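Local coordinates for tRNA nucleotidyl transferase-related protein (Thermotoga maritima, PDB 3H38) that probably adds the CCA end to tRNA as a class II nucleotidyltransferase that uses CTP, ATP and magnesium, this chain being its C-terminal catalytic part, at residues A[31-36]-A[68-73]; A[185-190]-A[225-230]; A[294-299]-A[307-312]; A[328-333]-A[356-361]. All blocks are in the same frame, centred on the assembly; numbering follows the deposited sequence.

Contact 1: residues A[31-36]-A[68-73]; sequences DEVNMP and AEYAKR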
loop_
_atom_site.group_PDB
_atom_site.type_symbol
_atom_site.label_atom_id
_atom_site.label_comp_id
_atom_site.label_asym_id
_atom_site.label_seq_id
_atom_site.Cartn_x
_atom_site.Cartn_y
_atom_site.Cartn_z
ATOM N N ASP A 31 11.581 33.232 -14.589
ATOM C CA ASP A 31 11.609 34.606 -15.070
ATOM C C ASP A 31 12.237 34.726 -16.456
ATOM O O ASP A 31 11.776 35.502 -17.289
ATOM C CB ASP A 31 12.401 35.487 -14.110
ATOM C CG ASP A 31 11.619 35.835 -12.867
ATOM O OD1 ASP A 31 10.478 35.334 -12.747
ATOM O OD2 ASP A 31 12.140 36.607 -12.022
ATOM N N GLU A 32 13.292 33.963 -16.691
ATOM C CA GLU A 32 14.059 34.098 -17.919
ATOM C C GLU A 32 13.313 33.526 -19.110
ATOM O O GLU A 32 13.678 33.784 -20.253
ATOM C CB GLU A 32 15.428 33.440 -17.774
ATOM C CG GLU A 32 16.413 34.280 -16.967
ATOM C CD GLU A 32 17.638 33.488 -16.544
ATOM O OE1 GLU A 32 18.540 34.085 -15.923
ATOM O OE2 GLU A 32 17.699 32.269 -16.821
ATOM N N VAL A 33 12.268 32.753 -18.834
ATOM C CA VAL A 33 11.403 32.223 -19.880
ATOM C C VAL A 33 9.956 32.618 -19.611
ATOM O O VAL A 33 9.029 32.060 -20.184
ATOM C CB VAL A 33 11.518 30.701 -19.981
ATOM C CG1 VAL A 33 12.911 30.320 -20.440
ATOM C CG2 VAL A 33 11.196 30.047 -18.627
ATOM N N ASN A 34 9.769 33.587 -18.722
ATOM C CA ASN A 34 8.439 34.129 -18.464
ATOM C C ASN A 34 7.372 33.123 -18.023
ATOM O O ASN A 34 6.225 33.203 -18.455
ATOM C CB ASN A 34 7.945 34.916 -19.680
ATOM C CG ASN A 34 8.794 36.134 -19.955
ATOM O OD1 ASN A 34 8.841 37.069 -19.146
ATOM N ND2 ASN A 34 9.485 36.130 -21.094
ATOM N N MET A 35 7.752 32.196 -17.150
ATOM C CA MET A 35 6.801 31.276 -16.519
ATOM C C MET A 35 6.860 31.452 -15.008
ATOM O O MET A 35 7.943 31.448 -14.426
ATOM C CB MET A 35 7.157 29.836 -16.852
ATOM C CG MET A 35 6.936 29.442 -18.328
ATOM S SD MET A 35 7.513 27.766 -18.560
ATOM C CE MET A 35 8.116 27.786 -20.259
ATOM N N PRO A 36 5.701 31.648 -14.364
ATOM C CA PRO A 36 5.678 31.571 -12.890
ATOM C C PRO A 36 5.985 30.154 -12.409
ATOM O O PRO A 36 5.374 29.221 -12.913
ATOM C CB PRO A 36 4.240 31.960 -12.540
ATOM C CG PRO A 36 3.789 32.817 -13.745
ATOM C CD PRO A 36 4.436 32.149 -14.926
ATOM N N ALA A 68 11.695 22.503 -18.816
ATOM C CA ALA A 68 12.632 21.421 -18.566
ATOM C C ALA A 68 13.837 21.537 -19.507
ATOM O O ALA A 68 14.973 21.399 -19.072
ATOM C CB ALA A 68 11.940 20.074 -18.707
ATOM N N GLU A 69 13.598 21.794 -20.779
ATOM C CA GLU A 69 14.661 21.948 -21.744
ATOM C C GLU A 69 15.608 23.069 -21.361
ATOM O O GLU A 69 16.807 22.920 -21.363
ATOM C CB GLU A 69 14.067 22.204 -23.125
ATOM C CG GLU A 69 13.828 20.955 -23.951
ATOM C CD GLU A 69 12.708 21.105 -24.968
ATOM O OE1 GLU A 69 12.088 22.173 -25.046
ATOM O OE2 GLU A 69 12.442 20.154 -25.719
ATOM N N TYR A 70 15.037 24.205 -21.040
ATOM C CA TYR A 70 15.790 25.369 -20.600
ATOM C C TYR A 70 16.593 25.066 -19.351
ATOM O O TYR A 70 17.785 25.371 -19.283
ATOM C CB TYR A 70 14.846 26.529 -20.307
ATOM C CG TYR A 70 15.580 27.798 -20.007
ATOM C CD1 TYR A 70 16.270 28.468 -21.006
ATOM C CD2 TYR A 70 15.601 28.326 -18.724
ATOM C CE1 TYR A 70 16.956 29.637 -20.741
ATOM C CE2 TYR A 70 16.287 29.499 -18.445
ATOM C CZ TYR A 70 16.962 30.148 -19.459
ATOM O OH TYR A 70 17.649 31.308 -19.194
ATOM N N ALA A 71 15.918 24.484 -18.358
ATOM C CA ALA A 71 16.560 24.031 -17.127
ATOM C C ALA A 71 17.716 23.087 -17.433
ATOM O O ALA A 71 18.776 23.162 -16.805
ATOM C CB ALA A 71 15.546 23.332 -16.220
ATOM N N LYS A 72 17.516 22.189 -18.387
ATOM C CA LYS A 72 18.488 21.158 -18.647
ATOM C C LYS A 72 19.835 21.692 -19.004
ATOM O O LYS A 72 20.815 21.105 -18.658
ATOM C CB LYS A 72 18.031 20.207 -19.738
ATOM C CG LYS A 72 18.787 18.899 -19.730
ATOM C CD LYS A 72 19.329 18.539 -21.071
ATOM C CE LYS A 72 20.103 17.255 -20.994
ATOM N NZ LYS A 72 19.572 16.179 -21.863
ATOM N N ARG A 73 19.902 22.798 -19.715
ATOM C CA ARG A 73 21.184 23.295 -20.135
ATOM C C ARG A 73 21.953 24.055 -19.112
ATOM O O ARG A 73 22.974 24.631 -19.414
ATOM C CB ARG A 73 21.082 24.134 -21.377
ATOM C CG ARG A 73 20.001 25.089 -21.442
ATOM C CD ARG A 73 20.372 26.119 -22.428
ATOM N NE ARG A 73 19.272 26.446 -23.301
ATOM C CZ ARG A 73 18.982 27.670 -23.708
ATOM N NH1 ARG A 73 19.724 28.680 -23.326
ATOM N NH2 ARG A 73 17.954 27.880 -24.500
#
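Glu-32, in the last turn of helix 17-32, reaches across to helix 64-72, where Tyr-70 OH donates a hydrogen bond to Glu-32 OE2 at 2.6 Å. The oxygen lies in the plane of the ring at its edge, while the hydroxyl comes to the carboxylate from above, the two planes being 86° apart. With the chain extended beyond CG (chi2 166°), glutamate is long enough for this, and its other oxygen, OE1, forms a salt bridge with Lys-28. Val-33 covers one face of the same ring. Its CG1 stands 3.7 Å from the Tyr-70 centroid, nearly on the ring normal, a CH-pi contact for which a compact branched residue suits well. Tyrosine thus serves both neighbours, with an apolar face for the methyl and a hydroxyl for the acid. Asn-34, at positive phi, is the C' residue of a Schellman motif, its N bonded to Asp-31 O at 3.1 Å. Farther along, Met-35 packs on Phe-67 of helix 64-72, and the backbone of Pro-36 bonds to Glu-61. Phe-29 meets Tyr-70 edge-to-face, and Ala-68 rests on Ala-88 of strand 87-92, so the two helices join beside the sheet of the head domain.

Contact 2: residues A[185-190]-A[225-230]; sequences EQRFDF and LEEKNP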
loop_
_atom_site.group_PDB
_atom_site.type_symbol
_atom_site.label_atom_id
_atom_site.label_comp_id
_atom_site.label_asym_id
_atom_site.label_seq_id
_atom_site.Cartn_x
_atom_site.Cartn_y
_atom_site.Cartn_z
ATOM N N GLU A 185 -5.751 10.875 7.310
ATOM C CA GLU A 185 -6.262 10.972 8.678
ATOM C C GLU A 185 -5.415 10.154 9.655
ATOM O O GLU A 185 -5.035 10.647 10.707
ATOM C CB GLU A 185 -7.714 10.507 8.760
ATOM C CG GLU A 185 -8.574 11.375 9.655
ATOM C CD GLU A 185 -9.861 10.688 10.064
ATOM O OE1 GLU A 185 -10.017 9.475 9.769
ATOM O OE2 GLU A 185 -10.713 11.356 10.693
ATOM N N GLN A 186 -5.114 8.907 9.317
ATOM C CA GLN A 186 -4.274 8.123 10.215
ATOM C C GLN A 186 -2.791 8.475 10.070
ATOM O O GLN A 186 -2.030 8.307 11.016
ATOM C CB GLN A 186 -4.475 6.585 10.071
ATOM C CG GLN A 186 -5.909 6.082 9.901
ATOM C CD GLN A 186 -6.864 6.646 10.936
ATOM O OE1 GLN A 186 -6.517 6.771 12.099
ATOM N NE2 GLN A 186 -8.078 6.993 10.509
ATOM N N ARG A 187 -2.366 8.934 8.899
ATOM C CA ARG A 187 -0.936 9.180 8.668
ATOM C C ARG A 187 -0.331 10.346 9.476
ATOM O O ARG A 187 0.822 10.279 9.899
ATOM C CB ARG A 187 -0.631 9.364 7.186
ATOM C CG ARG A 187 0.756 9.946 6.936
ATOM C CD ARG A 187 0.720 10.815 5.716
ATOM N NE ARG A 187 1.166 10.154 4.489
ATOM C CZ ARG A 187 2.189 10.585 3.747
ATOM N NH1 ARG A 187 2.522 9.940 2.628
ATOM N NH2 ARG A 187 2.878 11.675 4.114
ATOM N N PHE A 188 -1.098 11.417 9.658
ATOM C CA PHE A 188 -0.808 12.423 10.674
ATOM C C PHE A 188 -1.834 12.094 11.720
ATOM O O PHE A 188 -2.590 11.144 11.543
ATOM C CB PHE A 188 -1.059 13.803 10.091
ATOM C CG PHE A 188 -0.576 13.937 8.689
ATOM C CD1 PHE A 188 0.766 14.191 8.420
ATOM C CD2 PHE A 188 -1.449 13.786 7.626
ATOM C CE1 PHE A 188 1.223 14.299 7.111
ATOM C CE2 PHE A 188 -1.008 13.891 6.332
ATOM C CZ PHE A 188 0.335 14.150 6.071
ATOM N N ASP A 189 -1.923 12.822 12.811
ATOM C CA ASP A 189 -2.993 12.397 13.718
ATOM C C ASP A 189 -4.216 13.270 13.487
ATOM O O ASP A 189 -4.632 14.053 14.352
ATOM C CB ASP A 189 -2.558 12.370 15.190
ATOM C CG ASP A 189 -3.552 11.625 16.083
ATOM O OD1 ASP A 189 -4.614 11.191 15.582
ATOM O OD2 ASP A 189 -3.274 11.484 17.294
ATOM N N PHE A 190 -4.793 13.152 12.301
ATOM C CA PHE A 190 -5.785 14.142 11.917
ATOM C C PHE A 190 -7.189 13.651 12.023
ATOM O O PHE A 190 -7.426 12.456 12.120
ATOM C CB PHE A 190 -5.494 14.714 10.539
ATOM C CG PHE A 190 -4.424 15.746 10.556
ATOM C CD1 PHE A 190 -4.196 16.560 9.464
ATOM C CD2 PHE A 190 -3.653 15.914 11.689
ATOM C CE1 PHE A 190 -3.206 17.496 9.503
ATOM C CE2 PHE A 190 -2.670 16.848 11.734
ATOM C CZ PHE A 190 -2.435 17.644 10.647
ATOM N N LEU A 225 -2.395 0.280 2.741
ATOM C CA LEU A 225 -1.720 -0.849 3.377
ATOM C C LEU A 225 -0.269 -0.544 3.682
ATOM O O LEU A 225 0.280 -1.054 4.649
ATOM C CB LEU A 225 -1.853 -2.120 2.529
ATOM C CG LEU A 225 -3.345 -2.434 2.383
ATOM C CD1 LEU A 225 -3.652 -3.794 1.756
ATOM C CD2 LEU A 225 -4.008 -2.283 3.742
ATOM N N GLU A 226 0.331 0.307 2.893
ATOM C CA GLU A 226 1.704 0.649 3.110
ATOM C C GLU A 226 1.864 1.812 4.055
ATOM O O GLU A 226 2.948 2.225 4.302
ATOM C CB GLU A 226 2.418 0.952 1.786
ATOM C CG GLU A 226 2.587 -0.193 0.823
ATOM C CD GLU A 226 2.648 -1.542 1.479
ATOM O OE1 GLU A 226 1.811 -2.391 1.164
ATOM O OE2 GLU A 226 3.550 -1.766 2.287
ATOM N N GLU A 227 0.768 2.367 4.534
ATOM C CA GLU A 227 0.850 3.480 5.476
ATOM C C GLU A 227 1.260 2.962 6.859
ATOM O O GLU A 227 1.538 1.774 7.040
ATOM C CB GLU A 227 -0.480 4.238 5.531
ATOM C CG GLU A 227 -0.434 5.581 6.281
ATOM C CD GLU A 227 0.740 6.435 5.851
ATOM O OE1 GLU A 227 0.742 6.830 4.654
ATOM O OE2 GLU A 227 1.651 6.688 6.701
ATOM N N LYS A 228 1.417 3.836 7.824
ATOM C CA LYS A 228 1.908 3.368 9.099
ATOM C C LYS A 228 1.053 2.468 9.946
ATOM O O LYS A 228 1.546 1.446 10.366
ATOM C CB LYS A 228 2.505 4.495 9.936
ATOM C CG LYS A 228 1.551 5.480 10.494
ATOM C CD LYS A 228 2.180 6.873 10.430
ATOM C CE LYS A 228 1.541 7.875 11.357
ATOM N NZ LYS A 228 1.914 7.615 12.762
ATOM N N ASN A 229 -0.205 2.802 10.205
ATOM C CA ASN A 229 -1.026 1.927 11.036
ATOM C C ASN A 229 -2.257 1.522 10.295
ATOM O O ASN A 229 -3.298 2.077 10.492
ATOM C CB ASN A 229 -1.440 2.598 12.344
ATOM C CG ASN A 229 -0.299 2.748 13.323
ATOM O OD1 ASN A 229 0.479 1.834 13.520
ATOM N ND2 ASN A 229 -0.203 3.904 13.957
ATOM N N PRO A 230 -2.108 0.527 9.448
ATOM C CA PRO A 230 -3.150 0.101 8.517
ATOM C C PRO A 230 -4.413 -0.277 9.272
ATOM O O PRO A 230 -5.516 0.023 8.828
ATOM C CB PRO A 230 -2.550 -1.139 7.842
ATOM C CG PRO A 230 -1.079 -1.108 8.151
ATOM C CD PRO A 230 -0.948 -0.383 9.462
#
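The nucleotide-binding arginines of helix 177-187 end with Arg-187, which binds ATP and CTP in other structures of this protein and here, without nucleotide, meets Glu-227 from the loop between helices 214-225 and 230-239. The salt bridge is loose: Arg-187 NE lies 3.4 Å from Glu-227 OE1, and the weak hydrogen bond is bent to 138°. The carboxylate stands oblique to the guanidinium, the planes 50° apart, and the acid crosses the aliphatic start of the arginine at about a right angle, with Glu-227 CD 3.5 Å from Arg-187 CB. CG of Glu-227 is anti to the backbone N (chi1 -169°), and the bend at chi2 turns the acid back, bringing OE2 to 3.1 Å from Lys-228 N in a weak bond. Glutamate therefore offers one oxygen to the arginine and the other to its own loop. The contact joins the end of the arginine helix to the part of the chain related to the probable RNA-binding region of poly(A) polymerases, and Arg-187 also comes close to Arg-45, another nucleotide-binding residue, as expected of a pocket made for an anionic triphosphate. A nearby acid would probably offset some of that positive charge. Beyond the acid, the flexible chain of Lys-228 bends across the end of helix 177-187, where its methylene carbons approach the Arg-187 carbonyl. Gln-186 packs against helix 230-239, touching Lys-232, Ser-233 and Arg-236.

Contact 3: residues A[294-299]-A[307-312]; sequences ESWKEV and RNLINE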
loop_
_atom_site.group_PDB
_atom_site.type_symbol
_atom_site.label_atom_id
_atom_site.label_comp_id
_atom_site.label_asym_id
_atom_site.label_seq_id
_atom_site.Cartn_x
_atom_site.Cartn_y
_atom_site.Cartn_z
ATOM N N GLU A 294 -19.719 -17.004 -7.409
ATOM C CA GLU A 294 -20.147 -15.878 -8.229
ATOM C C GLU A 294 -19.805 -14.555 -7.548
ATOM O O GLU A 294 -19.486 -13.567 -8.214
ATOM C CB GLU A 294 -21.642 -15.961 -8.562
ATOM C CG GLU A 294 -22.561 -16.164 -7.369
ATOM C CD GLU A 294 -22.377 -17.523 -6.701
ATOM O OE1 GLU A 294 -21.474 -17.649 -5.847
ATOM O OE2 GLU A 294 -23.141 -18.464 -7.013
ATOM N N SER A 295 -19.864 -14.536 -6.220
ATOM C CA SER A 295 -19.428 -13.357 -5.486
ATOM C C SER A 295 -17.936 -13.177 -5.700
ATOM O O SER A 295 -17.477 -12.067 -5.942
ATOM C CB SER A 295 -19.765 -13.467 -4.006
ATOM O OG SER A 295 -21.170 -13.392 -3.841
ATOM N N TRP A 296 -17.202 -14.288 -5.654
ATOM C CA TRP A 296 -15.782 -14.305 -5.990
ATOM C C TRP A 296 -15.479 -13.800 -7.405
ATOM O O TRP A 296 -14.650 -12.906 -7.582
ATOM C CB TRP A 296 -15.216 -15.716 -5.824
ATOM C CG TRP A 296 -13.973 -16.004 -6.640
ATOM C CD1 TRP A 296 -13.855 -16.895 -7.685
ATOM C CD2 TRP A 296 -12.673 -15.412 -6.473
ATOM N NE1 TRP A 296 -12.561 -16.891 -8.170
ATOM C CE2 TRP A 296 -11.819 -15.990 -7.447
ATOM C CE3 TRP A 296 -12.146 -14.451 -5.595
ATOM C CZ2 TRP A 296 -10.473 -15.633 -7.566
ATOM C CZ3 TRP A 296 -10.800 -14.094 -5.720
ATOM C CH2 TRP A 296 -9.981 -14.692 -6.693
ATOM N N LYS A 297 -16.115 -14.377 -8.419
ATOM C CA LYS A 297 -15.759 -13.967 -9.767
ATOM C C LYS A 297 -15.990 -12.471 -9.975
ATOM O O LYS A 297 -15.215 -11.816 -10.689
ATOM C CB LYS A 297 -16.458 -14.816 -10.826
ATOM C CG LYS A 297 -15.833 -16.198 -10.930
ATOM C CD LYS A 297 -16.480 -17.057 -11.989
ATOM C CE LYS A 297 -16.018 -18.502 -11.847
ATOM N NZ LYS A 297 -17.093 -19.445 -12.236
ATOM N N GLU A 298 -17.029 -11.942 -9.321
ATOM C CA GLU A 298 -17.385 -10.527 -9.399
ATOM C C GLU A 298 -16.252 -9.691 -8.837
ATOM O O GLU A 298 -15.847 -8.672 -9.405
ATOM C CB GLU A 298 -18.644 -10.245 -8.575
ATOM C CG GLU A 298 -19.937 -10.757 -9.185
ATOM C CD GLU A 298 -21.165 -9.979 -8.713
ATOM O OE1 GLU A 298 -20.990 -8.856 -8.182
ATOM O OE2 GLU A 298 -22.301 -10.485 -8.887
ATOM N N VAL A 299 -15.745 -10.137 -7.698
ATOM C CA VAL A 299 -14.675 -9.441 -7.037
ATOM C C VAL A 299 -13.346 -9.737 -7.724
ATOM O O VAL A 299 -12.540 -8.829 -7.967
ATOM C CB VAL A 299 -14.655 -9.786 -5.529
ATOM C CG1 VAL A 299 -13.247 -9.930 -5.038
ATOM C CG2 VAL A 299 -15.433 -8.728 -4.743
ATOM N N ARG A 307 -6.457 -15.908 -10.202
ATOM C CA ARG A 307 -7.599 -16.815 -10.236
ATOM C C ARG A 307 -7.551 -17.835 -9.090
ATOM O O ARG A 307 -8.575 -18.172 -8.501
ATOM C CB ARG A 307 -7.682 -17.534 -11.595
ATOM C CG ARG A 307 -8.005 -16.631 -12.798
ATOM C CD ARG A 307 -8.232 -17.437 -14.084
ATOM N NE ARG A 307 -9.403 -18.321 -14.011
ATOM C CZ ARG A 307 -10.636 -17.974 -14.382
ATOM N NH1 ARG A 307 -10.862 -16.752 -14.851
ATOM N NH2 ARG A 307 -11.645 -18.843 -14.284
ATOM N N ASN A 308 -6.364 -18.288 -8.768
ATOM C CA ASN A 308 -6.153 -19.293 -7.761
ATOM C C ASN A 308 -6.442 -18.838 -6.354
ATOM O O ASN A 308 -6.491 -19.632 -5.486
ATOM C CB ASN A 308 -4.713 -19.779 -7.829
ATOM C CG ASN A 308 -4.609 -21.272 -7.956
ATOM O OD1 ASN A 308 -4.324 -21.978 -6.990
ATOM N ND2 ASN A 308 -4.849 -21.772 -9.152
ATOM N N LEU A 309 -6.566 -17.545 -6.138
ATOM C CA LEU A 309 -6.611 -16.964 -4.804
ATOM C C LEU A 309 -7.757 -17.516 -3.971
ATOM O O LEU A 309 -7.609 -17.745 -2.754
ATOM C CB LEU A 309 -6.698 -15.429 -4.875
ATOM C CG LEU A 309 -6.895 -14.736 -3.525
ATOM C CD1 LEU A 309 -5.621 -14.829 -2.623
ATOM C CD2 LEU A 309 -7.401 -13.307 -3.687
ATOM N N ILE A 310 -8.899 -17.723 -4.626
ATOM C CA ILE A 310 -10.056 -18.255 -3.937
ATOM C C ILE A 310 -9.747 -19.668 -3.422
ATOM O O ILE A 310 -10.178 -20.039 -2.341
ATOM C CB ILE A 310 -11.315 -18.218 -4.796
ATOM C CG1 ILE A 310 -12.561 -18.356 -3.912
ATOM C CG2 ILE A 310 -11.264 -19.292 -5.889
ATOM C CD1 ILE A 310 -12.678 -17.303 -2.825
ATOM N N ASN A 311 -8.950 -20.425 -4.169
ATOM C CA ASN A 311 -8.527 -21.747 -3.716
ATOM C C ASN A 311 -7.773 -21.703 -2.386
ATOM O O ASN A 311 -8.031 -22.530 -1.502
ATOM C CB ASN A 311 -7.651 -22.446 -4.762
ATOM C CG ASN A 311 -8.391 -22.748 -6.042
ATOM O OD1 ASN A 311 -9.575 -23.073 -6.022
ATOM N ND2 ASN A 311 -7.690 -22.644 -7.172
ATOM N N GLU A 312 -6.837 -20.753 -2.266
ATOM C CA GLU A 312 -5.925 -20.657 -1.115
ATOM C C GLU A 312 -6.629 -20.153 0.128
ATOM O O GLU A 312 -6.372 -20.626 1.241
ATOM C CB GLU A 312 -4.754 -19.733 -1.424
ATOM C CG GLU A 312 -3.921 -20.176 -2.622
ATOM C CD GLU A 312 -3.378 -19.004 -3.439
ATOM O OE1 GLU A 312 -3.483 -19.060 -4.682
ATOM O OE2 GLU A 312 -2.860 -18.030 -2.843
#
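One face of the Trp-296 indole is covered by Ile-310, whose CB sits 3.6 Å from the centroid of the five-membered ring, 16° off the normal, in a CH-pi contact. This is the buried corner between two consecutive helices, 293-302 and the start of 309-328, joined by a short loop. Obliquely to the ring come Leu-309 CB, 3.8 Å from Trp-296 CH2, and the backbone oxygen of Arg-307, 3.3 Å from Trp-296 CZ2. Tryptophan suits the place because its broad, flat surface reaches all three of these residues, with CG anti to the backbone N (chi1 156°) sending the ring across. Replaced by an alanine, it would probably leave a gap in the core and deprive Ile-310 and Leu-309 of their packing surface. Leu-309 also touches Tyr-281 and His-285 of helix 279-287, while Leu-305 in the connecting loop touches the indole. The beta-branched isoleucine lays several carbons on the aromatic surface at once, Ile-310 CG2 lying 3.6 Å from Trp-296 NE1.

Contact 4: residues A[328-333]-A[356-361]; sequences SERVPA and SGEKEG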
loop_
_atom_site.group_PDB
_atom_site.type_symbol
_atom_site.label_atom_id
_atom_site.label_comp_id
_atom_site.label_asym_id
_atom_site.label_seq_id
_atom_site.Cartn_x
_atom_site.Cartn_y
_atom_site.Cartn_z
ATOM N N SER A 328 -4.115 -27.165 20.040
ATOM C CA SER A 328 -4.598 -27.324 21.407
ATOM C C SER A 328 -3.905 -28.513 22.056
ATOM O O SER A 328 -3.499 -28.454 23.213
ATOM C CB SER A 328 -6.115 -27.530 21.441
ATOM O OG SER A 328 -6.803 -26.311 21.229
ATOM N N GLU A 329 -3.753 -29.579 21.281
ATOM C CA GLU A 329 -3.259 -30.839 21.799
ATOM C C GLU A 329 -1.786 -31.046 21.510
ATOM O O GLU A 329 -1.319 -32.181 21.460
ATOM C CB GLU A 329 -4.056 -31.968 21.178
ATOM C CG GLU A 329 -5.503 -31.607 20.980
ATOM C CD GLU A 329 -6.130 -32.418 19.882
ATOM O OE1 GLU A 329 -5.443 -33.331 19.371
ATOM O OE2 GLU A 329 -7.295 -32.143 19.525
ATOM N N ARG A 330 -1.093 -29.994 21.186
ATOM C CA ARG A 330 0.322 -30.101 21.096
ATOM C C ARG A 330 0.665 -31.287 20.212
ATOM O O ARG A 330 1.657 -31.969 20.405
ATOM C CB ARG A 330 0.866 -30.237 22.499
ATOM C CG ARG A 330 0.691 -28.988 23.338
ATOM C CD ARG A 330 1.765 -27.999 22.962
ATOM N NE ARG A 330 1.560 -26.673 23.523
ATOM C CZ ARG A 330 2.471 -26.004 24.218
ATOM N NH1 ARG A 330 3.679 -26.527 24.430
ATOM N NH2 ARG A 330 2.182 -24.810 24.686
ATOM N N VAL A 331 -0.121 -31.463 19.175
ATOM C CA VAL A 331 0.140 -32.494 18.220
ATOM C C VAL A 331 1.467 -32.192 17.562
ATOM O O VAL A 331 1.916 -31.072 17.551
ATOM C CB VAL A 331 -0.926 -32.526 17.152
ATOM C CG1 VAL A 331 -0.500 -33.402 16.060
ATOM C CG2 VAL A 331 -2.227 -33.011 17.710
ATOM N N PRO A 332 2.087 -33.231 17.017
ATOM C CA PRO A 332 3.426 -33.168 16.423
ATOM C C PRO A 332 3.526 -32.358 15.139
ATOM O O PRO A 332 2.555 -32.230 14.437
ATOM C CB PRO A 332 3.715 -34.634 16.128
ATOM C CG PRO A 332 2.938 -35.333 17.066
ATOM C CD PRO A 332 1.673 -34.624 17.191
ATOM N N ALA A 333 4.700 -31.817 14.851
ATOM C CA ALA A 333 4.842 -31.020 13.642
ATOM C C ALA A 333 4.334 -31.767 12.413
ATOM O O ALA A 333 3.735 -31.164 11.516
ATOM C CB ALA A 333 6.293 -30.601 13.447
ATOM N N SER A 356 -3.341 -16.463 18.608
ATOM C CA SER A 356 -2.591 -15.671 19.561
ATOM C C SER A 356 -2.085 -16.618 20.638
ATOM O O SER A 356 -2.359 -17.818 20.594
ATOM C CB SER A 356 -3.478 -14.580 20.165
ATOM O OG SER A 356 -4.775 -15.083 20.424
ATOM N N GLY A 357 -1.330 -16.073 21.584
ATOM C CA GLY A 357 -0.821 -16.831 22.710
ATOM C C GLY A 357 -0.024 -18.083 22.386
ATOM O O GLY A 357 0.971 -18.060 21.649
ATOM N N GLU A 358 -0.474 -19.191 22.963
ATOM C CA GLU A 358 0.266 -20.437 22.901
ATOM C C GLU A 358 0.174 -21.090 21.543
ATOM O O GLU A 358 1.162 -21.637 21.037
ATOM C CB GLU A 358 -0.239 -21.403 23.969
ATOM C CG GLU A 358 0.391 -21.187 25.317
ATOM C CD GLU A 358 1.912 -21.115 25.252
ATOM O OE1 GLU A 358 2.448 -20.076 24.794
ATOM O OE2 GLU A 358 2.570 -22.095 25.679
ATOM N N LYS A 359 -1.008 -21.033 20.961
ATOM C CA LYS A 359 -1.217 -21.587 19.648
ATOM C C LYS A 359 -0.393 -20.911 18.577
ATOM O O LYS A 359 0.121 -21.561 17.715
ATOM C CB LYS A 359 -2.665 -21.561 19.287
ATOM C CG LYS A 359 -3.464 -22.227 20.272
ATOM C CD LYS A 359 -4.654 -22.808 19.622
ATOM C CE LYS A 359 -5.858 -22.748 20.528
ATOM N NZ LYS A 359 -6.863 -23.788 20.182
ATOM N N GLU A 360 -0.277 -19.605 18.657
ATOM C CA GLU A 360 0.568 -18.831 17.738
ATOM C C GLU A 360 2.028 -19.192 17.948
ATOM O O GLU A 360 2.712 -19.582 17.008
ATOM C CB GLU A 360 0.359 -17.334 17.958
ATOM C CG GLU A 360 1.397 -16.422 17.327
ATOM C CD GLU A 360 1.163 -14.941 17.674
ATOM O OE1 GLU A 360 -0.012 -14.503 17.714
ATOM O OE2 GLU A 360 2.152 -14.210 17.910
ATOM N N GLY A 361 2.490 -19.083 19.193
ATOM C CA GLY A 361 3.842 -19.478 19.556
ATOM C C GLY A 361 4.260 -20.860 19.070
ATOM O O GLY A 361 5.343 -21.034 18.518
#
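Lys-359 stretches from helix 357-371 to the end of helix 309-328, where its NZ gives a hydrogen bond to Ser-328 OG at 2.7 Å. In the all-helical C-terminal part of the chain, the end of helix 309-328 and the following loop here meet the first turn of helix 357-371. Both ends of this bond are also tied to one carbonyl: Lys-359 NZ and Ser-328 OG each bond to Leu-324 O, one turn earlier in helix 309-328. A long flexible lysine can cross the gap to a helix terminus, and a small serine keeps its hydroxyl close to the backbone. An alanine in place of Lys-359 would probably leave Ser-328 OG and Leu-324 O without their charged donor and cost the two helices this link. A second link lies nearby: Arg-330, at positive phi just beyond the helix, carries its guanidinium back to Glu-358 in a salt bridge. The carboxylate oxygen lies in the guanidinium plane at its edge, although the planes are 53° apart and the hydrogen bond is weak, bent to 121°. The acid is brought round by the bend at chi2 (-50°), and the arginine, bent likewise at its chi2, also touches Leu-362 on the next turn of helix 357-371. Being charged and flexible, both residues suit a site at the surface. The bridging atoms are Arg-330 NH2 and Glu-358 OE2, 2.9 Å apart.

The four contacts follow one another in series along the chain, each closing before the next opens. Contact 1 joins helix 17-32 to helix 64-72 of the head domain, beside the mixed sheet, and contact 2 comes next at the nucleotide-binding arginines, their centres about 38 Å apart. Contacts 3 and 4 belong to the helical C-terminal part and share helix 309-328, whose start enters the former and whose end the latter, with about 30 Å between their centres. Contacts 1 and 4 are about 66 Å apart, on opposite sides of the chain's centre. The elongated molecule thus has contact 2, nearest the middle, at its nucleotide site, and the others as packing away from it.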